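PDB 5WZJ: pumilio homolog 23 from Arabidopsis thaliana, which binds RNA sequence-specifically through its pumilio repeats, recognising a target within 18S ribosomal RNA. Local coordinates for residues S300-M305 and S332-Q337; N312-L317 and W344-P349; L402-Y407 and E418-A423. One frame throughout, in Å; residues are numbered along the deposited sequence.

In the fold
All three contacts lie in the all-helical NOP9-like PUF repeat domain, where pumilio repeats pack into a right-handed superhelix shaped like half a donut. Contacts 1 and 2 are neighbours, centres about 16 Å apart. Their segments alternate along the chain, helix 299-310 being followed by helix 314-318, so each contact spans 26 residues and the two spans overlap. Contact 3 comes later, about 36 Å from contact 1 and 27 Å from contact 2, centre to centre; it joins helices 398-403 and 405-410 to the loop before helix 427-436, with only 10 residues between its segments. All belong to the superhelical scaffold that holds the RNA, with nearest atoms about 7 to 8 Å from it.

Contact 1. Residues S300-M305 and S332-Q337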
loop_
_atom_site.group_PDB
_atom_site.type_symbol
_atom_site.label_atom_id
_atom_site.label_comp_id
_atom_site.label_asym_id
_atom_site.label_seq_id
_atom_site.Cartn_x
_atom_site.Cartn_y
_atom_site.Cartn_z
ATOM N N SER A 300 7.183 -4.999 22.899
ATOM C CA SER A 300 7.152 -6.196 23.733
ATOM C C SER A 300 6.349 -7.302 23.067
ATOM O O SER A 300 6.707 -8.485 23.137
ATOM C CB SER A 300 6.553 -5.857 25.101
ATOM O OG SER A 300 5.238 -5.337 24.942
ATOM N N LEU A 301 5.252 -6.933 22.416
ATOM C CA LEU A 301 4.426 -7.933 21.759
ATOM C C LEU A 301 5.130 -8.484 20.521
ATOM O O LEU A 301 5.124 -9.697 20.290
ATOM C CB LEU A 301 3.069 -7.311 21.419
ATOM C CG LEU A 301 1.945 -8.249 21.013
ATOM C CD1 LEU A 301 0.614 -7.719 21.527
ATOM C CD2 LEU A 301 1.932 -8.360 19.522
ATOM N N TYR A 302 5.769 -7.607 19.733
ATOM C CA TYR A 302 6.537 -8.070 18.576
ATOM C C TYR A 302 7.623 -9.046 19.001
ATOM O O TYR A 302 7.809 -10.096 18.373
ATOM C CB TYR A 302 7.164 -6.886 17.814
ATOM C CG TYR A 302 8.079 -7.341 16.681
ATOM C CD1 TYR A 302 9.400 -7.727 16.937
ATOM C CD2 TYR A 302 7.619 -7.411 15.359
ATOM C CE1 TYR A 302 10.235 -8.181 15.920
ATOM C CE2 TYR A 302 8.453 -7.855 14.333
ATOM C CZ TYR A 302 9.758 -8.244 14.625
ATOM O OH TYR A 302 10.596 -8.692 13.623
ATOM N N ASN A 303 8.386 -8.698 20.044
ATOM C CA ASN A 303 9.509 -9.548 20.437
ATOM C C ASN A 303 9.028 -10.932 20.851
ATOM O O ASN A 303 9.686 -11.939 20.563
ATOM C CB ASN A 303 10.305 -8.896 21.574
ATOM C CG ASN A 303 11.078 -7.663 21.111
ATOM O OD1 ASN A 303 11.218 -7.425 19.913
ATOM N ND2 ASN A 303 11.577 -6.876 22.058
ATOM N N GLU A 304 7.876 -11.001 21.517
ATOM C CA GLU A 304 7.345 -12.288 21.949
ATOM C C GLU A 304 6.902 -13.136 20.756
ATOM O O GLU A 304 7.159 -14.348 20.719
ATOM C CB GLU A 304 6.193 -12.062 22.935
ATOM C CG GLU A 304 5.517 -13.335 23.465
ATOM C CD GLU A 304 6.320 -14.069 24.526
ATOM O OE1 GLU A 304 7.474 -13.666 24.792
ATOM O OE2 GLU A 304 5.794 -15.060 25.090
ATOM N N MET A 305 6.243 -12.521 19.766
ATOM C CA MET A 305 5.884 -13.259 18.557
ATOM C C MET A 305 7.130 -13.752 17.820
ATOM O O MET A 305 7.188 -14.910 17.380
ATOM C CB MET A 305 5.016 -12.384 17.648
ATOM C CG MET A 305 3.640 -12.095 18.256
ATOM S SD MET A 305 2.634 -11.062 17.175
ATOM C CE MET A 305 2.205 -12.265 15.916
ATOM N N SER A 332 10.505 -6.636 8.280
ATOM C CA SER A 332 10.470 -5.180 8.143
ATOM C C SER A 332 10.334 -4.481 9.483
ATOM O O SER A 332 10.703 -3.308 9.604
ATOM C CB SER A 332 9.300 -4.751 7.253
ATOM O OG SER A 332 9.373 -5.372 5.995
ATOM N N HIS A 333 9.783 -5.163 10.488
ATOM C CA HIS A 333 9.532 -4.538 11.779
ATOM C C HIS A 333 10.425 -5.081 12.885
ATOM O O HIS A 333 10.145 -4.849 14.065
ATOM C CB HIS A 333 8.049 -4.674 12.131
ATOM C CG HIS A 333 7.173 -3.888 11.214
ATOM N ND1 HIS A 333 6.715 -4.389 10.014
ATOM C CD2 HIS A 333 6.730 -2.611 11.284
ATOM C CE1 HIS A 333 6.007 -3.462 9.393
ATOM N NE2 HIS A 333 6.004 -2.372 10.140
ATOM N N ALA A 334 11.509 -5.773 12.532
ATOM C CA ALA A 334 12.464 -6.215 13.540
ATOM C C ALA A 334 13.024 -5.016 14.304
ATOM O O ALA A 334 13.115 -3.904 13.780
ATOM C CB ALA A 334 13.595 -7.017 12.893
ATOM N N ARG A 335 13.373 -5.248 15.570
ATOM C CA ARG A 335 13.667 -4.161 16.495
ATOM C C ARG A 335 15.151 -3.963 16.784
ATOM O O ARG A 335 15.569 -2.826 16.998
ATOM C CB ARG A 335 12.932 -4.378 17.827
ATOM C CG ARG A 335 11.402 -4.246 17.769
ATOM C CD ARG A 335 10.983 -2.967 17.053
ATOM N NE ARG A 335 9.711 -2.436 17.547
ATOM C CZ ARG A 335 8.508 -2.843 17.137
ATOM N NH1 ARG A 335 8.389 -3.810 16.209
ATOM N NH2 ARG A 335 7.418 -2.285 17.659
ATOM N N ASP A 336 15.961 -5.020 16.791
ATOM C CA ASP A 336 17.332 -4.892 17.274
ATOM C C ASP A 336 18.265 -5.795 16.477
ATOM O O ASP A 336 17.843 -6.592 15.629
ATOM C CB ASP A 336 17.422 -5.192 18.782
ATOM C CG ASP A 336 16.920 -6.583 19.151
ATOM O OD1 ASP A 336 17.216 -7.563 18.434
ATOM O OD2 ASP A 336 16.234 -6.703 20.185
ATOM N N GLN A 337 19.554 -5.676 16.786
ATOM C CA GLN A 337 20.571 -6.369 16.014
ATOM C C GLN A 337 20.611 -7.857 16.323
ATOM O O GLN A 337 21.041 -8.646 15.474
ATOM C CB GLN A 337 21.929 -5.711 16.262
ATOM C CG GLN A 337 21.861 -4.195 16.068
ATOM C CD GLN A 337 23.207 -3.500 16.186
ATOM O OE1 GLN A 337 24.078 -3.927 16.946
ATOM N NE2 GLN A 337 23.381 -2.418 15.430
#
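Tyr302 lays its ring against the backbone of His333 and Ala334, while the guanidinium of Arg335 comes in close to the root of the same ring. The ring is carried out from the helix by CG lying opposite the backbone N (chi1 175°), which carries it toward the loop. Over one face, displaced toward the rim, sits His333 O, 3.5 Å from Tyr302 CE2. His333 O also accepts a hydrogen bond from Arg335 NH1 at 3.0 Å, the donor lying in the carbonyl plane. Arg335 reaches it because its chain is bent at chi2 and folds back toward the tyrosine, placing NH1 3.6 Å from Tyr302 CG with the ring and guanidinium planes 40° apart. Farther out, Tyr302 OH passes beside Ala334, 3.1 Å from its CA and 3.5 Å from its CB, and finds its polar partner in Leu330 O. Here two pumilio repeats meet: 300-305 belongs to Pumilio 5 and 332-337 to Pumilio 6, and the tyrosine reaches from a helix of one to the loop that leads into helix 337-347 of the next. A leucine in place of Tyr302 would probably leave Leu330 O without its hydroxyl mate and open a gap against the His333 carbonyl. The next residue, Asn303, brings OD1 to 3.8 Å from Arg335 CG, its amide steeply inclined to the guanidinium. This is a van der Waals meeting, since OD1 takes its hydrogen bond from Gln339 NE2. Gln339 OE1 in turn accepts from Arg335 N, so that one side chain of helix 337-347 links both sides of the contact, and Asp336 caps that helix through Gln339 N.

Contact 2. Residues N312-L317 and W344-P349; sequences NSLFEL and WEELAP
The carboxylate of Glu346 is the flat group that holds Asn312 and Leu314. Asn312 N reaches Glu346 OE2 on its syn side at 2.7 Å, 26° out of the carboxylate plane. Leu314 N meets Glu346 OE1 nearly head-on to the C-O bond, at 3.0 Å. The Asn312 amide is turned nearly parallel to the carboxylate, the planes 18° apart. At the edge of the Phe315 ring, near its plane, lies Leu347 CD2, and the ring also makes a cation-pi contact with Arg350. A water donates to Glu346 OE1 at 2.7 Å and accepts from the backbone N-H of Phe315. Glu346 thus holds the first N-H of helix 314-318 directly and the second through water, much as a capping side chain would do, while Asn312 N is held in the loop leading in. Ser313 stands at the N-cap position, but its side chain makes no capping bond. Segment 312-317 lies in Pumilio 6 and 344-349 runs over its end, so this joins the short helix near the beginning of the repeat to helix 337-347. The helix end would probably favour the charged form of the glutamate. With CG opposite the carbonyl carbon (chi1 -64°) and the chain extended beyond it, Glu346 reaches across at about a right angle to Leu314, whose CB comes within 3.2 Å of Glu346 OE1. Beneath the polar layer, Leu347 presses CD2 to 3.7 Å from Phe315 CA and to 4.0 Å from Leu314 CB. Behind them Leu314 rests on Leu330 and Leu347 on Ile331, both in helix 323-332.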
loop_
_atom_site.group_PDB
_atom_site.type_symbol
_atom_site.label_atom_id
_atom_site.label_comp_id
_atom_site.label_asym_id
_atom_site.label_seq_id
_atom_site.Cartn_x
_atom_site.Cartn_y
_atom_site.Cartn_z
ATOM N N ASN A 312 13.193 -20.027 14.222
ATOM C CA ASN A 312 13.477 -21.392 13.777
ATOM C C ASN A 312 12.536 -21.878 12.670
ATOM O O ASN A 312 12.761 -22.960 12.132
ATOM C CB ASN A 312 13.463 -22.421 14.924
ATOM C CG ASN A 312 14.446 -22.063 16.016
ATOM O OD1 ASN A 312 15.583 -21.713 15.735
ATOM N ND2 ASN A 312 14.000 -22.107 17.259
ATOM N N SER A 313 11.510 -21.115 12.286
ATOM C CA SER A 313 10.645 -21.500 11.177
ATOM C C SER A 313 10.726 -20.527 10.005
ATOM O O SER A 313 9.889 -20.593 9.097
ATOM C CB SER A 313 9.192 -21.622 11.651
ATOM O OG SER A 313 9.058 -22.601 12.677
ATOM N N LEU A 314 11.712 -19.632 9.993
ATOM C CA LEU A 314 11.669 -18.508 9.059
ATOM C C LEU A 314 11.721 -18.974 7.607
ATOM O O LEU A 314 10.983 -18.461 6.755
ATOM C CB LEU A 314 12.819 -17.542 9.352
ATOM C CG LEU A 314 12.770 -16.813 10.701
ATOM C CD1 LEU A 314 13.901 -15.784 10.791
ATOM C CD2 LEU A 314 11.394 -16.140 10.902
ATOM N N PHE A 315 12.585 -19.942 7.297
ATOM C CA PHE A 315 12.719 -20.339 5.900
ATOM C C PHE A 315 11.503 -21.128 5.439
ATOM O O PHE A 315 11.001 -20.902 4.332
ATOM C CB PHE A 315 14.003 -21.143 5.665
ATOM C CG PHE A 315 14.143 -21.622 4.244
ATOM C CD1 PHE A 315 14.341 -20.717 3.220
ATOM C CD2 PHE A 315 14.010 -22.964 3.930
ATOM C CE1 PHE A 315 14.432 -21.135 1.905
ATOM C CE2 PHE A 315 14.108 -23.394 2.612
ATOM C CZ PHE A 315 14.328 -22.474 1.601
ATOM N N GLU A 316 11.006 -22.044 6.278
ATOM C CA GLU A 316 9.807 -22.797 5.909
ATOM C C GLU A 316 8.643 -21.864 5.600
ATOM O O GLU A 316 7.911 -22.073 4.624
ATOM C CB GLU A 316 9.411 -23.772 7.019
ATOM C CG GLU A 316 8.160 -24.576 6.666
ATOM C CD GLU A 316 7.622 -25.403 7.826
ATOM O OE1 GLU A 316 8.374 -25.645 8.798
ATOM O OE2 GLU A 316 6.437 -25.805 7.764
ATOM N N LEU A 317 8.461 -20.820 6.418
ATOM C CA LEU A 317 7.370 -19.881 6.174
ATOM C C LEU A 317 7.643 -19.007 4.950
ATOM O O LEU A 317 6.706 -18.622 4.233
ATOM C CB LEU A 317 7.132 -19.029 7.428
ATOM C CG LEU A 317 6.629 -19.818 8.649
ATOM C CD1 LEU A 317 6.632 -18.963 9.908
ATOM C CD2 LEU A 317 5.232 -20.419 8.417
ATOM N N TRP A 344 19.308 -13.353 9.671
ATOM C CA TRP A 344 20.327 -13.591 8.656
ATOM C C TRP A 344 20.762 -15.051 8.647
ATOM O O TRP A 344 20.923 -15.648 7.578
ATOM C CB TRP A 344 21.525 -12.665 8.879
ATOM C CG TRP A 344 22.518 -12.702 7.762
ATOM C CD1 TRP A 344 22.452 -12.030 6.573
ATOM C CD2 TRP A 344 23.732 -13.448 7.734
ATOM N NE1 TRP A 344 23.557 -12.318 5.802
ATOM C CE2 TRP A 344 24.356 -13.191 6.495
ATOM C CE3 TRP A 344 24.352 -14.315 8.636
ATOM C CZ2 TRP A 344 25.567 -13.770 6.139
ATOM C CZ3 TRP A 344 25.548 -14.885 8.286
ATOM C CH2 TRP A 344 26.149 -14.612 7.046
ATOM N N GLU A 345 20.922 -15.653 9.826
ATOM C CA GLU A 345 21.348 -17.048 9.889
ATOM C C GLU A 345 20.316 -17.985 9.265
ATOM O O GLU A 345 20.679 -18.945 8.573
ATOM C CB GLU A 345 21.621 -17.450 11.336
ATOM C CG GLU A 345 22.892 -16.849 11.917
ATOM C CD GLU A 345 23.017 -17.084 13.417
ATOM O OE1 GLU A 345 22.286 -17.950 13.951
ATOM O OE2 GLU A 345 23.839 -16.396 14.062
ATOM N N GLU A 346 19.023 -17.734 9.497
ATOM C CA GLU A 346 18.020 -18.669 8.997
ATOM C C GLU A 346 17.780 -18.513 7.500
ATOM O O GLU A 346 17.420 -19.491 6.834
ATOM C CB GLU A 346 16.693 -18.506 9.756
ATOM C CG GLU A 346 16.742 -18.833 11.260
ATOM C CD GLU A 346 15.342 -19.021 11.873
ATOM O OE1 GLU A 346 14.466 -19.586 11.184
ATOM O OE2 GLU A 346 15.110 -18.602 13.036
ATOM N N LEU A 347 17.961 -17.311 6.954
ATOM C CA LEU A 347 17.501 -16.989 5.602
ATOM C C LEU A 347 18.609 -16.695 4.598
ATOM O O LEU A 347 18.460 -17.020 3.411
ATOM C CB LEU A 347 16.559 -15.776 5.647
ATOM C CG LEU A 347 15.252 -15.959 6.417
ATOM C CD1 LEU A 347 14.531 -14.625 6.559
ATOM C CD2 LEU A 347 14.378 -16.987 5.720
ATOM N N ALA A 348 19.688 -16.032 5.014
ATOM C CA ALA A 348 20.720 -15.645 4.053
ATOM C C ALA A 348 21.336 -16.828 3.312
ATOM O O ALA A 348 21.489 -16.727 2.083
ATOM C CB ALA A 348 21.808 -14.815 4.747
ATOM N N PRO A 349 21.679 -17.965 3.956
ATOM C CA PRO A 349 22.156 -19.130 3.190
ATOM C C PRO A 349 21.193 -19.598 2.107
ATOM O O PRO A 349 21.585 -20.360 1.220
ATOM C CB PRO A 349 22.311 -20.220 4.260
ATOM C CG PRO A 349 22.459 -19.490 5.537
ATOM C CD PRO A 349 21.672 -18.232 5.409
HETATM O O HOH W 1 14.436 -21.395 9.171
#

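Contact 3. Residues L402-Y407 and E418-A423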
loop_
_atom_site.group_PDB
_atom_site.type_symbol
_atom_site.label_atom_id
_atom_site.label_comp_id
_atom_site.label_asym_id
_atom_site.label_seq_id
_atom_site.Cartn_x
_atom_site.Cartn_y
_atom_site.Cartn_z
ATOM N N LEU A 402 19.503 -8.939 -11.937
ATOM C CA LEU A 402 18.489 -8.461 -11.001
ATOM C C LEU A 402 17.430 -7.621 -11.704
ATOM O O LEU A 402 16.246 -7.694 -11.353
ATOM C CB LEU A 402 19.138 -7.658 -9.873
ATOM C CG LEU A 402 19.768 -8.485 -8.749
ATOM C CD1 LEU A 402 20.646 -7.612 -7.879
ATOM C CD2 LEU A 402 18.706 -9.184 -7.908
ATOM N N LEU A 403 17.831 -6.818 -12.696
ATOM C CA LEU A 403 16.848 -6.086 -13.496
ATOM C C LEU A 403 15.828 -7.011 -14.152
ATOM O O LEU A 403 14.664 -6.629 -14.319
ATOM C CB LEU A 403 17.551 -5.258 -14.573
ATOM C CG LEU A 403 18.411 -4.092 -14.087
ATOM C CD1 LEU A 403 19.218 -3.553 -15.271
ATOM C CD2 LEU A 403 17.526 -2.993 -13.447
ATOM N N PHE A 404 16.245 -8.215 -14.545
ATOM C CA PHE A 404 15.353 -9.162 -15.204
ATOM C C PHE A 404 15.285 -10.448 -14.396
ATOM O O PHE A 404 15.439 -11.540 -14.952
ATOM C CB PHE A 404 15.830 -9.490 -16.624
ATOM C CG PHE A 404 15.754 -8.346 -17.590
ATOM C CD1 PHE A 404 14.532 -7.883 -18.045
ATOM C CD2 PHE A 404 16.911 -7.763 -18.079
ATOM C CE1 PHE A 404 14.459 -6.842 -18.950
ATOM C CE2 PHE A 404 16.852 -6.725 -18.985
ATOM C CZ PHE A 404 15.623 -6.261 -19.428
ATOM N N LEU A 405 15.065 -10.319 -13.084
ATOM C CA LEU A 405 15.202 -11.443 -12.158
ATOM C C LEU A 405 14.404 -12.670 -12.605
ATOM O O LEU A 405 14.913 -13.799 -12.549
ATOM C CB LEU A 405 14.774 -10.981 -10.762
ATOM C CG LEU A 405 15.168 -11.679 -9.464
ATOM C CD1 LEU A 405 16.659 -11.955 -9.397
ATOM C CD2 LEU A 405 14.752 -10.791 -8.293
ATOM N N ASP A 406 13.161 -12.477 -13.073
ATOM C CA ASP A 406 12.342 -13.635 -13.450
ATOM C C ASP A 406 12.835 -14.278 -14.744
ATOM O O ASP A 406 12.815 -15.507 -14.873
ATOM C CB ASP A 406 10.855 -13.260 -13.559
ATOM C CG ASP A 406 10.603 -12.070 -14.474
ATOM O OD1 ASP A 406 11.561 -11.316 -14.760
ATOM O OD2 ASP A 406 9.434 -11.878 -14.895
ATOM N N TYR A 407 13.304 -13.473 -15.706
ATOM C CA TYR A 407 13.844 -14.053 -16.936
ATOM C C TYR A 407 15.125 -14.831 -16.666
ATOM O O TYR A 407 15.332 -15.912 -17.231
ATOM C CB TYR A 407 14.105 -12.966 -17.983
ATOM C CG TYR A 407 12.850 -12.354 -18.557
ATOM C CD1 TYR A 407 12.270 -11.232 -17.972
ATOM C CD2 TYR A 407 12.247 -12.888 -19.692
ATOM C CE1 TYR A 407 11.120 -10.667 -18.492
ATOM C CE2 TYR A 407 11.090 -12.329 -20.219
ATOM C CZ TYR A 407 10.531 -11.221 -19.615
ATOM O OH TYR A 407 9.381 -10.655 -20.128
ATOM N N GLU A 418 22.028 -13.309 -20.915
ATOM C CA GLU A 418 22.695 -12.023 -20.758
ATOM C C GLU A 418 21.717 -10.874 -20.584
ATOM O O GLU A 418 22.055 -9.866 -19.960
ATOM C CB GLU A 418 23.585 -11.735 -21.961
ATOM C CG GLU A 418 24.848 -12.553 -22.007
ATOM C CD GLU A 418 25.763 -12.098 -23.114
ATOM O OE1 GLU A 418 25.696 -10.901 -23.477
ATOM O OE2 GLU A 418 26.532 -12.940 -23.628
ATOM N N TRP A 419 20.522 -11.000 -21.157
ATOM C CA TRP A 419 19.601 -9.875 -21.289
ATOM C C TRP A 419 18.246 -10.428 -21.718
ATOM O O TRP A 419 18.150 -11.576 -22.167
ATOM C CB TRP A 419 20.133 -8.848 -22.311
ATOM C CG TRP A 419 19.497 -7.478 -22.246
ATOM C CD1 TRP A 419 18.658 -6.911 -23.172
ATOM C CD2 TRP A 419 19.666 -6.497 -21.209
ATOM N NE1 TRP A 419 18.285 -5.653 -22.765
ATOM C CE2 TRP A 419 18.892 -5.374 -21.566
ATOM C CE3 TRP A 419 20.388 -6.465 -20.012
ATOM C CZ2 TRP A 419 18.824 -4.231 -20.772
ATOM C CZ3 TRP A 419 20.320 -5.323 -19.221
ATOM C CH2 TRP A 419 19.539 -4.224 -19.607
ATOM N N ALA A 420 17.200 -9.599 -21.582
ATOM C CA ALA A 420 15.857 -9.914 -22.080
ATOM C C ALA A 420 15.398 -8.771 -22.978
ATOM O O ALA A 420 14.649 -7.885 -22.539
ATOM C CB ALA A 420 14.872 -10.151 -20.933
ATOM N N PRO A 421 15.825 -8.761 -24.242
ATOM C CA PRO A 421 15.600 -7.581 -25.092
ATOM C C PRO A 421 14.124 -7.220 -25.198
ATOM O O PRO A 421 13.272 -8.066 -25.478
ATOM C CB PRO A 421 16.182 -8.005 -26.448
ATOM C CG PRO A 421 17.115 -9.131 -26.138
ATOM C CD PRO A 421 16.511 -9.845 -24.968
ATOM N N GLY A 422 13.827 -5.944 -24.942
ATOM C CA GLY A 422 12.474 -5.433 -25.019
ATOM C C GLY A 422 11.583 -5.741 -23.834
ATOM O O GLY A 422 10.492 -5.165 -23.738
ATOM N N ALA A 423 12.002 -6.612 -22.923
ATOM C CA ALA A 423 11.114 -7.063 -21.860
ATOM C C ALA A 423 10.948 -5.997 -20.786
ATOM O O ALA A 423 11.836 -5.170 -20.551
ATOM C CB ALA A 423 11.637 -8.352 -21.224
#
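Phe404 points its edge into the face of Trp419, a T-shaped pair with planes at 83° and centroids of the phenyl and the six-membered ring 4.8 Å apart. The leading atom is Phe404 CE2, standing over the centre of the six-membered ring of the indole. Trp419 can offer its face because CG swings to the far side from the backbone N (chi1 -163°): its CB leaves the chain heading away from the other segment, yet the indole turns back to it. Leu403 CD1 adds a looser touch at Trp419 CH2, and Tyr458 of helix 456-463 stacks on the same tryptophan. Phe404 (chi1 -67°) and Tyr407 both have CG opposite the carbonyl carbon, a rotamer that turns both rings toward the loop so that the methyl of Ala420 meets a face of each. Ala420 CB lies 3.8 Å from the centroid of the Phe404 ring and 4.0 Å from that of Tyr407, giving a CH-pi contact with each. No hydrogen bond crosses between 402-407 and 418-423. The contact ties the break between helices 398-403 and 405-410, where Phe404 is the N-cap residue of the second, to the loop before helix 427-436, all within the PUF repeat domain. The loop makes a type II beta turn from Ala420 to Ala423, closed by Ala423 N to Ala420 O at 3.0 Å, with Gly422 at the third position in positive phi. The turn brings Ala423 back to the aromatics: Ala423 O lies at the Phe404 edge, 3.5 Å from Phe404 CE1, while Ala423 CB sits 3.4 Å from Tyr407 OH.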